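Local coordinates for spore germination protein GerM (Bacillus subtilis subsp. subtilis str. 168, PDB 6GZB) that is of unknown molecular function but affects both sporulation and germination, and carries two GerMN domains in tandem, at residues I263-V268 / D304-V308; V66-P71 / Q335-F341; P97-R101 / N209-Y214. One frame throughout, in Å; residues are numbered along the deposited sequence.

Contact 1: residues I263-V268 / D304-V308; sequences IKDGRV and DVKSV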
ATOM      1  N   ILE A 263      -8.771  20.785  -3.211  1.00 52.15           N
ATOM      2  CA  ILE A 263      -9.507  19.703  -2.594  1.00 44.35           C
ATOM      3  C   ILE A 263     -10.826  20.203  -2.034  1.00 43.12           C
ATOM      4  O   ILE A 263     -10.895  21.260  -1.417  1.00 59.76           O
ATOM      5  CB  ILE A 263      -8.685  18.998  -1.498  1.00 47.99           C
ATOM      6  CG1 ILE A 263      -9.512  17.866  -0.881  1.00 55.19           C
ATOM      7  CG2 ILE A 263      -8.238  19.987  -0.435  1.00 58.73           C
ATOM      8  CD1 ILE A 263      -8.682  16.826  -0.161  1.00 74.22           C
ATOM      9  N   LYS A 264     -11.882  19.444  -2.291  1.00 50.48           N
ATOM     10  CA  LYS A 264     -13.216  19.820  -1.877  1.00 55.34           C
ATOM     11  C   LYS A 264     -14.020  18.558  -1.630  1.00 48.84           C
ATOM     12  O   LYS A 264     -14.249  17.770  -2.546  1.00 51.52           O
ATOM     13  CB  LYS A 264     -13.890  20.669  -2.962  1.00 80.74           C
ATOM     14  CG  LYS A 264     -15.221  21.276  -2.530  1.00 91.07           C
ATOM     15  CD  LYS A 264     -16.204  21.429  -3.690  1.00100.79           C
ATOM     16  CE  LYS A 264     -15.856  22.605  -4.593  1.00102.99           C
ATOM     17  NZ  LYS A 264     -17.042  23.118  -5.336  1.00 97.14           N
ATOM     18  N   ASP A 265     -14.388  18.335  -0.375  1.00 51.03           N
ATOM     19  CA  ASP A 265     -15.173  17.165  -0.004  1.00 60.64           C
ATOM     20  C   ASP A 265     -14.465  15.861  -0.367  1.00 63.20           C
ATOM     21  O   ASP A 265     -15.109  14.895  -0.761  1.00 51.94           O
ATOM     22  CB  ASP A 265     -16.544  17.214  -0.681  1.00 68.16           C
ATOM     23  CG  ASP A 265     -17.661  17.506   0.297  1.00 89.15           C
ATOM     24  OD1 ASP A 265     -18.061  16.573   1.028  1.00104.93           O
ATOM     25  OD2 ASP A 265     -18.123  18.666   0.349  1.00 86.88           O
ATOM     26  N   GLY A 266     -13.143  15.836  -0.217  1.00 53.26           N
ATOM     27  CA  GLY A 266     -12.368  14.617  -0.433  1.00 54.24           C
ATOM     28  C   GLY A 266     -11.996  14.394  -1.888  1.00 52.38           C
ATOM     29  O   GLY A 266     -11.429  13.360  -2.242  1.00 44.38           O
ATOM     30  N   ARG A 267     -12.351  15.351  -2.740  1.00 46.52           N
ATOM     31  CA  ARG A 267     -12.058  15.255  -4.162  1.00 44.21           C
ATOM     32  C   ARG A 267     -10.903  16.170  -4.479  1.00 46.33           C
ATOM     33  O   ARG A 267     -10.986  17.375  -4.284  1.00 43.38           O
ATOM     34  CB  ARG A 267     -13.280  15.624  -5.008  1.00 50.44           C
ATOM     35  CG  ARG A 267     -14.498  14.765  -4.688  1.00 74.58           C
ATOM     36  CD  ARG A 267     -15.615  14.891  -5.710  1.00 78.99           C
ATOM     37  NE  ARG A 267     -16.919  14.735  -5.072  1.00 95.35           N
ATOM     38  CZ  ARG A 267     -18.052  14.482  -5.720  1.00101.67           C
ATOM     39  NH1 ARG A 267     -18.059  14.354  -7.041  1.00 96.86           N
ATOM     40  NH2 ARG A 267     -19.186  14.363  -5.042  1.00101.58           N
ATOM     41  N   VAL A 268      -9.811  15.587  -4.957  1.00 41.08           N
ATOM     42  CA  VAL A 268      -8.650  16.360  -5.354  1.00 34.66           C
ATOM     43  C   VAL A 268      -8.701  16.627  -6.843  1.00 42.34           C
ATOM     44  O   VAL A 268      -8.962  15.721  -7.640  1.00 47.91           O
ATOM     45  CB  VAL A 268      -7.348  15.610  -5.017  1.00 31.35           C
ATOM     46  CG1 VAL A 268      -6.135  16.369  -5.536  1.00 28.87           C
ATOM     47  CG2 VAL A 268      -7.256  15.384  -3.511  1.00 37.82           C
ATOM     48  N   ASP A 304      -8.348  12.048   4.179  1.00 38.55           N
ATOM     49  CA  ASP A 304      -9.530  12.641   3.588  1.00 44.48           C
ATOM     50  C   ASP A 304      -9.586  12.714   2.068  1.00 56.04           C
ATOM     51  O   ASP A 304     -10.400  13.422   1.541  1.00 53.85           O
ATOM     52  CB  ASP A 304      -9.859  14.001   4.200  1.00 56.85           C
ATOM     53  CG  ASP A 304      -9.847  13.987   5.711  1.00 57.79           C
ATOM     54  OD1 ASP A 304     -10.558  13.193   6.319  1.00 52.03           O
ATOM     55  OD2 ASP A 304      -9.121  14.797   6.281  1.00 72.20           O
ATOM     56  N   VAL A 305      -8.733  11.988   1.366  1.00 46.10           N
ATOM     57  CA  VAL A 305      -8.780  12.000  -0.074  1.00 39.65           C
ATOM     58  C   VAL A 305      -9.553  10.781  -0.518  1.00 38.61           C
ATOM     59  O   VAL A 305      -9.181   9.687  -0.209  1.00 39.67           O
ATOM     60  CB  VAL A 305      -7.396  11.999  -0.695  1.00 39.81           C
ATOM     61  CG1 VAL A 305      -7.488  11.858  -2.193  1.00 35.04           C
ATOM     62  CG2 VAL A 305      -6.635  13.235  -0.323  1.00 35.56           C
ATOM     63  N   LYS A 306     -10.634  10.991  -1.244  1.00 39.27           N
ATOM     64  CA  LYS A 306     -11.482   9.890  -1.699  1.00 36.61           C
ATOM     65  C   LYS A 306     -11.460   9.714  -3.213  1.00 33.26           C
ATOM     66  O   LYS A 306     -11.719   8.621  -3.719  1.00 37.28           O
ATOM     67  CB  LYS A 306     -12.918  10.100  -1.218  1.00 50.07           C
ATOM     68  CG  LYS A 306     -13.055  10.173   0.299  1.00 68.68           C
ATOM     69  CD  LYS A 306     -12.538   8.909   0.981  1.00 92.04           C
ATOM     70  CE  LYS A 306     -12.999   8.804   2.430  1.00 82.87           C
ATOM     71  NZ  LYS A 306     -12.024   8.056   3.276  1.00 69.53           N
ATOM     72  N   SER A 307     -11.125  10.776  -3.938  1.00 35.36           N
ATOM     73  CA  SER A 307     -11.146  10.718  -5.396  1.00 31.34           C
ATOM     74  C   SER A 307     -10.256  11.787  -6.006  1.00 30.64           C
ATOM     75  O   SER A 307      -9.886  12.755  -5.346  1.00 36.99           O
ATOM     76  CB  SER A 307     -12.580  10.883  -5.910  1.00 38.56           C
ATOM     77  OG  SER A 307     -13.053  12.201  -5.690  1.00 36.87           O
ATOM     78  N   VAL A 308      -9.909  11.599  -7.273  1.00 29.77           N
ATOM     79  CA  VAL A 308      -8.979  12.483  -7.963  1.00 30.06           C
ATOM     80  C   VAL A 308      -9.507  12.795  -9.355  1.00 32.31           C
ATOM     81  O   VAL A 308      -9.801  11.886 -10.130  1.00 33.65           O
ATOM     82  CB  VAL A 308      -7.593  11.829  -8.124  1.00 29.27           C
ATOM     83  CG1 VAL A 308      -6.597  12.815  -8.725  1.00 26.75           C
ATOM     84  CG2 VAL A 308      -7.111  11.276  -6.797  1.00 31.94           C
TER
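The peptide carbonyl of Gly266 is the flat group at the middle of this contact, and two successive amides of 304-308 meet it. Lys306 N lies in the carbonyl plane, on a lone pair of Gly266 O, at 2.7 Å. Ser307 N reaches the same Gly266 O at 3.1 Å but is tilted 21° from that plane. One oxygen thus grips both amides just where strand 307-312 begins. The motif is a beta-alpha-beta crossover in the second GerMN domain. Strand 267-272 runs parallel to strand 307-312, and helix 289-299 lies in the connection between them. The parallel pairing continues with Val268 N donating to Ser307 O at 2.9 Å, almost straight at 174°. Val308 CA then makes a CA-H...O contact with Val268 O.

The two faces of the sheet carry different residues. Val268 and Val308 share one of them, and Ile295 and Leu299 of the helix pack on Val308. Arg267 and Ser307 share the other, where both touch Pro329.

Lys264 to Arg267 form a type I' turn, which joins strand 262-264 to strand 267-272 as a tight hairpin. The turn brings Gly266 CA to 3.0 Å from Asp304 O, a CA-H...O contact. Val305 supplies the apolar part of the contact. Its CG1 meets Val268 CG2 at 3.8 Å. Its other methyl, CG2, meets Ile263 CD1 at 4.1 Å, at the end of an extended isoleucine branch. Arg267 leads its guanidinium away from the partner segment, and only the start of its chain takes part. The hydroxyl of Ser307 sits between its own backbone N and carbonyl carbon (chi1 69°), which sets Ser307 OG beside the arginine methylenes, 3.1 Å from Arg267 CG.

Contact 2: residues V66-P71 / Q335-F341; sequences VAQTLP and QVNTGSF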
ATOM      1  N   VAL A  66       3.594  -6.105  -0.495  1.00 24.30           N
ATOM      2  CA  VAL A  66       2.729  -5.684  -1.594  1.00 25.07           C
ATOM      3  C   VAL A  66       1.363  -6.337  -1.447  1.00 23.44           C
ATOM      4  O   VAL A  66       1.269  -7.522  -1.133  1.00 23.38           O
ATOM      5  CB  VAL A  66       3.268  -6.143  -2.967  1.00 29.10           C
ATOM      6  CG1 VAL A  66       2.467  -5.483  -4.075  1.00 37.72           C
ATOM      7  CG2 VAL A  66       4.752  -5.842  -3.116  1.00 30.73           C
ATOM      8  N   ALA A  67       0.314  -5.580  -1.734  1.00 23.09           N
ATOM      9  CA  ALA A  67      -1.040  -6.125  -1.752  1.00 29.03           C
ATOM     10  C   ALA A  67      -1.187  -7.078  -2.938  1.00 27.70           C
ATOM     11  O   ALA A  67      -0.802  -6.747  -4.053  1.00 27.31           O
ATOM     12  CB  ALA A  67      -2.064  -4.998  -1.857  1.00 26.91           C
ATOM     13  N   GLN A  68      -1.712  -8.273  -2.671  1.00 27.14           N
ATOM     14  CA  GLN A  68      -2.294  -9.110  -3.702  1.00 24.90           C
ATOM     15  C   GLN A  68      -3.725  -9.449  -3.336  1.00 26.61           C
ATOM     16  O   GLN A  68      -3.982 -10.015  -2.274  1.00 25.54           O
ATOM     17  CB  GLN A  68      -1.485 -10.389  -3.883  1.00 27.39           C
ATOM     18  CG  GLN A  68      -0.118 -10.160  -4.500  1.00 30.59           C
ATOM     19  CD  GLN A  68      -0.204  -9.896  -5.987  1.00 36.84           C
ATOM     20  OE1 GLN A  68      -0.359 -10.826  -6.783  1.00 36.35           O
ATOM     21  NE2 GLN A  68      -0.133  -8.620  -6.371  1.00 22.68           N
ATOM     22  N   THR A  69      -4.661  -9.048  -4.195  1.00 32.29           N
ATOM     23  CA  THR A  69      -6.079  -9.239  -3.911  1.00 26.55           C
ATOM     24  C   THR A  69      -6.543 -10.589  -4.426  1.00 29.65           C
ATOM     25  O   THR A  69      -6.414 -10.888  -5.610  1.00 29.16           O
ATOM     26  CB  THR A  69      -6.930  -8.103  -4.496  1.00 29.01           C
ATOM     27  OG1 THR A  69      -6.726  -6.917  -3.713  1.00 27.46           O
ATOM     28  CG2 THR A  69      -8.411  -8.461  -4.452  1.00 30.71           C
ATOM     29  N   LEU A  70      -6.976 -11.439  -3.501  1.00 27.28           N
ATOM     30  CA  LEU A  70      -7.133 -12.865  -3.761  1.00 31.33           C
ATOM     31  C   LEU A  70      -8.450 -13.373  -3.182  1.00 28.56           C
ATOM     32  O   LEU A  70      -8.964 -12.802  -2.224  1.00 34.60           O
ATOM     33  CB  LEU A  70      -5.960 -13.641  -3.157  1.00 28.09           C
ATOM     34  CG  LEU A  70      -4.629 -13.397  -3.856  1.00 31.65           C
ATOM     35  CD1 LEU A  70      -3.478 -13.956  -3.032  1.00 29.83           C
ATOM     36  CD2 LEU A  70      -4.657 -13.990  -5.259  1.00 39.77           C
ATOM     37  N   PRO A  71      -9.003 -14.447  -3.771  1.00 31.67           N
ATOM     38  CA  PRO A  71     -10.307 -14.972  -3.364  1.00 39.00           C
ATOM     39  C   PRO A  71     -10.237 -15.770  -2.068  1.00 31.61           C
ATOM     40  O   PRO A  71      -9.546 -16.779  -2.003  1.00 30.00           O
ATOM     41  CB  PRO A  71     -10.695 -15.889  -4.529  1.00 32.47           C
ATOM     42  CG  PRO A  71      -9.400 -16.351  -5.093  1.00 31.51           C
ATOM     43  CD  PRO A  71      -8.405 -15.239  -4.862  1.00 35.67           C
ATOM     44  N   GLN A 335     -10.451  -3.343  -6.263  1.00 38.80           N
ATOM     45  CA  GLN A 335      -9.481  -4.399  -6.017  1.00 39.05           C
ATOM     46  C   GLN A 335      -8.089  -3.899  -6.361  1.00 41.21           C
ATOM     47  O   GLN A 335      -7.780  -3.664  -7.526  1.00 43.19           O
ATOM     48  CB  GLN A 335      -9.818  -5.631  -6.867  1.00 37.90           C
ATOM     49  CG  GLN A 335     -11.153  -6.255  -6.505  1.00 36.59           C
ATOM     50  CD  GLN A 335     -11.480  -7.484  -7.326  1.00 41.56           C
ATOM     51  OE1 GLN A 335     -10.611  -8.080  -7.965  1.00 36.43           O
ATOM     52  NE2 GLN A 335     -12.741  -7.877  -7.304  1.00 44.52           N
ATOM     53  N   VAL A 336      -7.250  -3.738  -5.344  1.00 32.10           N
ATOM     54  CA  VAL A 336      -5.855  -3.358  -5.552  1.00 32.32           C
ATOM     55  C   VAL A 336      -5.016  -4.593  -5.894  1.00 34.02           C
ATOM     56  O   VAL A 336      -4.932  -5.523  -5.102  1.00 35.89           O
ATOM     57  CB  VAL A 336      -5.278  -2.691  -4.290  1.00 36.08           C
ATOM     58  CG1 VAL A 336      -3.814  -2.316  -4.498  1.00 36.97           C
ATOM     59  CG2 VAL A 336      -6.107  -1.470  -3.915  1.00 40.90           C
ATOM     60  N   ASN A 337      -4.410  -4.610  -7.079  1.00 29.66           N
ATOM     61  CA  ASN A 337      -3.467  -5.679  -7.439  1.00 31.85           C
ATOM     62  C   ASN A 337      -4.147  -7.051  -7.403  1.00 30.24           C
ATOM     63  O   ASN A 337      -3.736  -7.945  -6.662  1.00 26.75           O
ATOM     64  CB  ASN A 337      -2.282  -5.704  -6.464  1.00 33.83           C
ATOM     65  CG  ASN A 337      -1.388  -4.485  -6.579  1.00 32.86           C
ATOM     66  OD1 ASN A 337      -1.376  -3.804  -7.597  1.00 24.71           O
ATOM     67  ND2 ASN A 337      -0.556  -4.269  -5.564  1.00 27.73           N
ATOM     68  N   THR A 338      -5.198  -7.222  -8.189  1.00 29.25           N
ATOM     69  CA  THR A 338      -5.825  -8.527  -8.308  1.00 31.64           C
ATOM     70  C   THR A 338      -4.753  -9.525  -8.681  1.00 27.05           C
ATOM     71  O   THR A 338      -3.936  -9.262  -9.552  1.00 29.73           O
ATOM     72  CB  THR A 338      -6.942  -8.522  -9.369  1.00 36.68           C
ATOM     73  OG1 THR A 338      -7.928  -7.557  -8.992  1.00 35.37           O
ATOM     74  CG2 THR A 338      -7.600  -9.892  -9.455  1.00 41.02           C
ATOM     75  N   GLY A 339      -4.663 -10.599  -7.913  1.00 28.03           N
ATOM     76  CA  GLY A 339      -3.639 -11.602  -8.141  1.00 34.07           C
ATOM     77  C   GLY A 339      -3.985 -12.548  -9.278  1.00 42.43           C
ATOM     78  O   GLY A 339      -5.149 -12.669  -9.664  1.00 34.60           O
ATOM     79  N   SER A 340      -2.960 -13.196  -9.828  1.00 34.28           N
ATOM     80  CA  SER A 340      -3.147 -14.309 -10.767  1.00 41.21           C
ATOM     81  C   SER A 340      -2.491 -15.575 -10.236  1.00 38.07           C
ATOM     82  O   SER A 340      -1.301 -15.602  -9.943  1.00 43.51           O
ATOM     83  CB  SER A 340      -2.544 -13.975 -12.126  1.00 38.93           C
ATOM     84  OG  SER A 340      -3.256 -12.913 -12.733  1.00 51.01           O
ATOM     85  N   PHE A 341      -3.279 -16.629 -10.114  1.00 40.46           N
ATOM     86  CA  PHE A 341      -2.758 -17.914  -9.705  1.00 47.27           C
ATOM     87  C   PHE A 341      -3.336 -19.017 -10.579  1.00 39.03           C
ATOM     88  O   PHE A 341      -3.065 -20.181 -10.319  1.00 50.98           O
ATOM     89  CB  PHE A 341      -3.093 -18.182  -8.235  1.00 34.20           C
ATOM     90  CG  PHE A 341      -4.553 -18.107  -7.929  1.00 31.34           C
ATOM     91  CD1 PHE A 341      -5.170 -16.885  -7.762  1.00 29.95           C
ATOM     92  CD2 PHE A 341      -5.326 -19.258  -7.889  1.00 36.90           C
ATOM     93  CE1 PHE A 341      -6.536 -16.806  -7.550  1.00 41.56           C
ATOM     94  CE2 PHE A 341      -6.690 -19.190  -7.669  1.00 40.13           C
ATOM     95  CZ  PHE A 341      -7.297 -17.959  -7.496  1.00 45.64           C
TER
HETATM   96  O   HOH W   1      -1.565  -8.015  -9.162  1.00 33.79           O
HETATM   97  O   HOH W   2      -0.232 -11.977  -9.307  1.00 35.43           O
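Thr69 and Thr338 face each other across a single backbone bridge, their CA atoms 4.5 Å apart. Thr69 uses both of its peptide groups. Thr69 N donates to Asn337 O at 2.9 Å. Gly339 N donates to Thr69 O, nearly straight at 174°.

The side chain of Thr69 adds a third link. Its hydroxyl is anti to the carbonyl carbon (chi1 -73°), and Thr69 OG1 donates to Val336 O at 2.7 Å. The methyl CG2 rests on the Gln335 chain instead.

Strand 65-73 is an outer strand of the antiparallel sheet of the first GerMN domain. One edge is hydrogen-bonded to strand 51-60, and the C-terminal tail of the protein lies along the other.

Asn337 ties the tail to both domains. Its ND2 donates to Ala67 O at 2.9 Å, with that oxygen in its amide plane, while its OD1 accepts from Tyr215 N on strand 213-223. Gln68 NE2 donates to the same Ala67 O at 3.1 Å. The two side-chain amides are turned 39° against each other. One water joins Gln68 NE2 to Thr338 O, and a second joins Gln68 OE1 to Ser340 N. At the chain end the Phe341 ring lies by Leu70 CD2 and Pro71, with Phe341 CZ 3.6 Å from Pro71 CG.

Contact 3: residues P97-R101 / N209-Y214; sequences PNGFR and NEDSEY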
ATOM      1  N   PRO A  97       0.190 -16.325  -5.820  1.00 36.61           N
ATOM      2  CA  PRO A  97       0.704 -15.972  -7.135  1.00 29.69           C
ATOM      3  C   PRO A  97       2.202 -16.202  -7.268  1.00 38.22           C
ATOM      4  O   PRO A  97       2.957 -16.058  -6.297  1.00 33.72           O
ATOM      5  CB  PRO A  97       0.380 -14.478  -7.256  1.00 27.90           C
ATOM      6  CG  PRO A  97      -0.774 -14.275  -6.339  1.00 33.37           C
ATOM      7  CD  PRO A  97      -0.547 -15.216  -5.199  1.00 32.48           C
ATOM      8  N   ASN A  98       2.633 -16.458  -8.495  1.00 34.16           N
ATOM      9  CA  ASN A  98       4.049 -16.556  -8.808  1.00 37.61           C
ATOM     10  C   ASN A  98       4.747 -15.231  -8.494  1.00 32.75           C
ATOM     11  O   ASN A  98       4.248 -14.156  -8.827  1.00 32.87           O
ATOM     12  CB  ASN A  98       4.250 -16.907 -10.291  1.00 38.75           C
ATOM     13  CG  ASN A  98       3.764 -18.308 -10.642  1.00 52.45           C
ATOM     14  OD1 ASN A  98       3.715 -19.203  -9.799  1.00 44.02           O
ATOM     15  ND2 ASN A  98       3.420 -18.504 -11.907  1.00 47.89           N
ATOM     16  N   GLY A  99       5.942 -15.325  -7.920  1.00 29.67           N
ATOM     17  CA  GLY A  99       6.754 -14.153  -7.615  1.00 28.42           C
ATOM     18  C   GLY A  99       6.432 -13.549  -6.255  1.00 26.14           C
ATOM     19  O   GLY A  99       6.870 -12.442  -5.941  1.00 33.22           O
ATOM     20  N   PHE A 100       5.646 -14.265  -5.460  1.00 26.50           N
ATOM     21  CA  PHE A 100       5.292 -13.821  -4.115  1.00 27.53           C
ATOM     22  C   PHE A 100       5.451 -14.960  -3.127  1.00 30.35           C
ATOM     23  O   PHE A 100       5.297 -16.124  -3.495  1.00 29.76           O
ATOM     24  CB  PHE A 100       3.839 -13.329  -4.074  1.00 26.53           C
ATOM     25  CG  PHE A 100       3.610 -12.069  -4.841  1.00 27.57           C
ATOM     26  CD1 PHE A 100       3.339 -12.112  -6.201  1.00 29.84           C
ATOM     27  CD2 PHE A 100       3.708 -10.836  -4.214  1.00 30.54           C
ATOM     28  CE1 PHE A 100       3.139 -10.946  -6.910  1.00 24.11           C
ATOM     29  CE2 PHE A 100       3.547  -9.668  -4.931  1.00 30.29           C
ATOM     30  CZ  PHE A 100       3.248  -9.726  -6.277  1.00 26.39           C
ATOM     31  N   ARG A 101       5.686 -14.619  -1.861  1.00 28.95           N
ATOM     32  CA  ARG A 101       5.728 -15.613  -0.793  1.00 31.28           C
ATOM     33  C   ARG A 101       4.888 -15.170   0.401  1.00 29.90           C
ATOM     34  O   ARG A 101       4.605 -13.987   0.565  1.00 26.32           O
ATOM     35  CB  ARG A 101       7.172 -15.877  -0.345  1.00 30.73           C
ATOM     36  CG  ARG A 101       7.887 -14.683   0.272  1.00 31.05           C
ATOM     37  CD  ARG A 101       9.309 -15.048   0.712  1.00 35.13           C
ATOM     38  NE  ARG A 101      10.176 -13.886   0.972  1.00 35.70           N
ATOM     39  CZ  ARG A 101      10.574 -13.489   2.184  1.00 32.46           C
ATOM     40  NH1 ARG A 101      10.165 -14.123   3.267  1.00 34.66           N
ATOM     41  NH2 ARG A 101      11.361 -12.438   2.317  1.00 33.11           N
ATOM     42  N   ASN A 209       5.838  -8.902 -12.938  1.00 41.85           N
ATOM     43  CA  ASN A 209       6.417 -10.218 -13.121  1.00 48.77           C
ATOM     44  C   ASN A 209       5.790 -10.887 -14.345  1.00 43.00           C
ATOM     45  O   ASN A 209       5.113 -10.238 -15.145  1.00 62.23           O
ATOM     46  CB  ASN A 209       6.210 -11.062 -11.858  1.00 39.07           C
ATOM     47  CG  ASN A 209       4.754 -11.149 -11.444  1.00 46.97           C
ATOM     48  OD1 ASN A 209       3.839 -10.909 -12.241  1.00 45.81           O
ATOM     49  ND2 ASN A 209       4.531 -11.510 -10.184  1.00 50.31           N
ATOM     50  N   GLU A 210       6.067 -12.171 -14.516  1.00 55.27           N
ATOM     51  CA  GLU A 210       5.550 -12.918 -15.655  1.00 56.57           C
ATOM     52  C   GLU A 210       4.068 -12.633 -15.884  1.00 47.93           C
ATOM     53  O   GLU A 210       3.680 -12.300 -16.989  1.00 48.93           O
ATOM     54  CB  GLU A 210       5.771 -14.415 -15.443  1.00 73.33           C
ATOM     55  CG  GLU A 210       5.581 -14.867 -14.004  1.00 89.81           C
ATOM     56  CD  GLU A 210       5.397 -16.365 -13.893  1.00108.63           C
ATOM     57  OE1 GLU A 210       4.234 -16.814 -13.768  1.00 72.45           O
ATOM     58  OE2 GLU A 210       6.413 -17.089 -13.967  1.00102.52           O
ATOM     59  N   ASP A 211       3.263 -12.687 -14.822  1.00 61.84           N
ATOM     60  CA  ASP A 211       1.802 -12.642 -14.931  1.00 50.50           C
ATOM     61  C   ASP A 211       1.215 -11.236 -15.074  1.00 57.16           C
ATOM     62  O   ASP A 211       0.152 -11.074 -15.677  1.00 50.87           O
ATOM     63  CB  ASP A 211       1.149 -13.268 -13.697  1.00 56.99           C
ATOM     64  CG  ASP A 211       1.546 -14.710 -13.477  1.00 67.78           C
ATOM     65  OD1 ASP A 211       1.572 -15.491 -14.456  1.00 66.97           O
ATOM     66  OD2 ASP A 211       1.742 -15.076 -12.298  1.00 58.07           O
ATOM     67  N   SER A 212       1.783 -10.260 -14.371  1.00 48.84           N
ATOM     68  CA  SER A 212       1.104  -8.978 -14.215  1.00 49.13           C
ATOM     69  C   SER A 212       1.998  -7.811 -13.798  1.00 40.65           C
ATOM     70  O   SER A 212       3.125  -7.985 -13.338  1.00 37.35           O
ATOM     71  CB  SER A 212      -0.060  -9.106 -13.223  1.00 67.66           C
ATOM     72  OG  SER A 212       0.405  -9.336 -11.902  1.00 74.80           O
ATOM     73  N   GLU A 213       1.483  -6.613 -14.048  1.00 35.21           N
ATOM     74  CA  GLU A 213       1.902  -5.406 -13.360  1.00 42.62           C
ATOM     75  C   GLU A 213       1.186  -5.308 -12.016  1.00 38.30           C
ATOM     76  O   GLU A 213       0.045  -5.734 -11.872  1.00 33.27           O
ATOM     77  CB  GLU A 213       1.531  -4.174 -14.184  1.00 39.56           C
ATOM     78  CG  GLU A 213       2.295  -3.992 -15.483  1.00 48.88           C
ATOM     79  CD  GLU A 213       1.836  -2.753 -16.237  1.00 46.49           C
ATOM     80  OE1 GLU A 213       0.620  -2.481 -16.238  1.00 44.31           O
ATOM     81  OE2 GLU A 213       2.690  -2.015 -16.769  1.00 69.59           O
ATOM     82  N   TYR A 214       1.861  -4.728 -11.034  1.00 29.04           N
ATOM     83  CA  TYR A 214       1.240  -4.468  -9.759  1.00 26.29           C
ATOM     84  C   TYR A 214       1.865  -3.250  -9.099  1.00 25.28           C
ATOM     85  O   TYR A 214       2.885  -2.748  -9.540  1.00 27.91           O
ATOM     86  CB  TYR A 214       1.325  -5.699  -8.851  1.00 26.66           C
ATOM     87  CG  TYR A 214       2.726  -6.231  -8.622  1.00 28.34           C
ATOM     88  CD1 TYR A 214       3.475  -5.807  -7.542  1.00 25.86           C
ATOM     89  CD2 TYR A 214       3.247  -7.245  -9.414  1.00 30.37           C
ATOM     90  CE1 TYR A 214       4.748  -6.292  -7.318  1.00 27.15           C
ATOM     91  CE2 TYR A 214       4.502  -7.776  -9.169  1.00 27.49           C
ATOM     92  CZ  TYR A 214       5.249  -7.294  -8.123  1.00 30.84           C
ATOM     93  OH  TYR A 214       6.484  -7.825  -7.847  1.00 26.32           O
TER
HETATM   94  O   HOH W   3       2.116 -13.022 -10.125  1.00 34.86           O
HETATM   95  O   HOH W   4       6.715 -10.773  -8.109  1.00 37.33           O
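Phe100 points the edge of its ring at the face of Tyr214, an edge-to-face pair with planes at 58°. Phe100 CZ stands 3.6 Å above the tyrosine plane, over the ring centre. The tyrosine chi1 of 56° places CG between its backbone N and carbonyl carbon and presents the ring to Phe100. Its hydroxyl bonds to Asp60 of strand 51-60 and also takes a water.

That water joins Tyr214 OH, Gly99 O and Asn209 ND2. Asn209 has a similar chi1, 55°, and together with chi2 this turns OD1 back over its own loop. Asn209 OD1 accepts from Ser212 N at 3.0 Å, an Asx motif; the donor lies nearly along the C=O axis. The amide plane of Asn209 stands almost perpendicular to the Phe100 ring, with ND2 3.6 Å from Phe100 CE1.

A second water links Asn98 O to Asp211 OD2. Asn98 ND2 donates to Glu210 OE1 from above the carboxylate plane, but Glu210 is poorly ordered.

The two GerMN domains therefore meet here through one aromatic pair flanked by water-bridged polar groups. Water carries much of the polar link, since the bond from Asn98 is uncertain.

In the fold
From the N terminus, the first contact segment is 66-71, on strand 65-73 of the first domain, and its contact 2 partner arrives only at the end of the chain. Contact 2 closes a loop of 263 residues, with the other two nested inside. Contact 3 opens at 97-101 and closes at 209-214, joining the first domain to the hairpin of strands 198-208 and 213-223 in the second. Contact 1 follows in series, within the second domain, and closes a short loop that includes helix 289-299. Contacts 2 and 3 touch through Gln68 and Phe100, and together bind the domains. Contact 1 stands apart, its nearest atoms about 12 Å from contact 2 and 17 Å from contact 3.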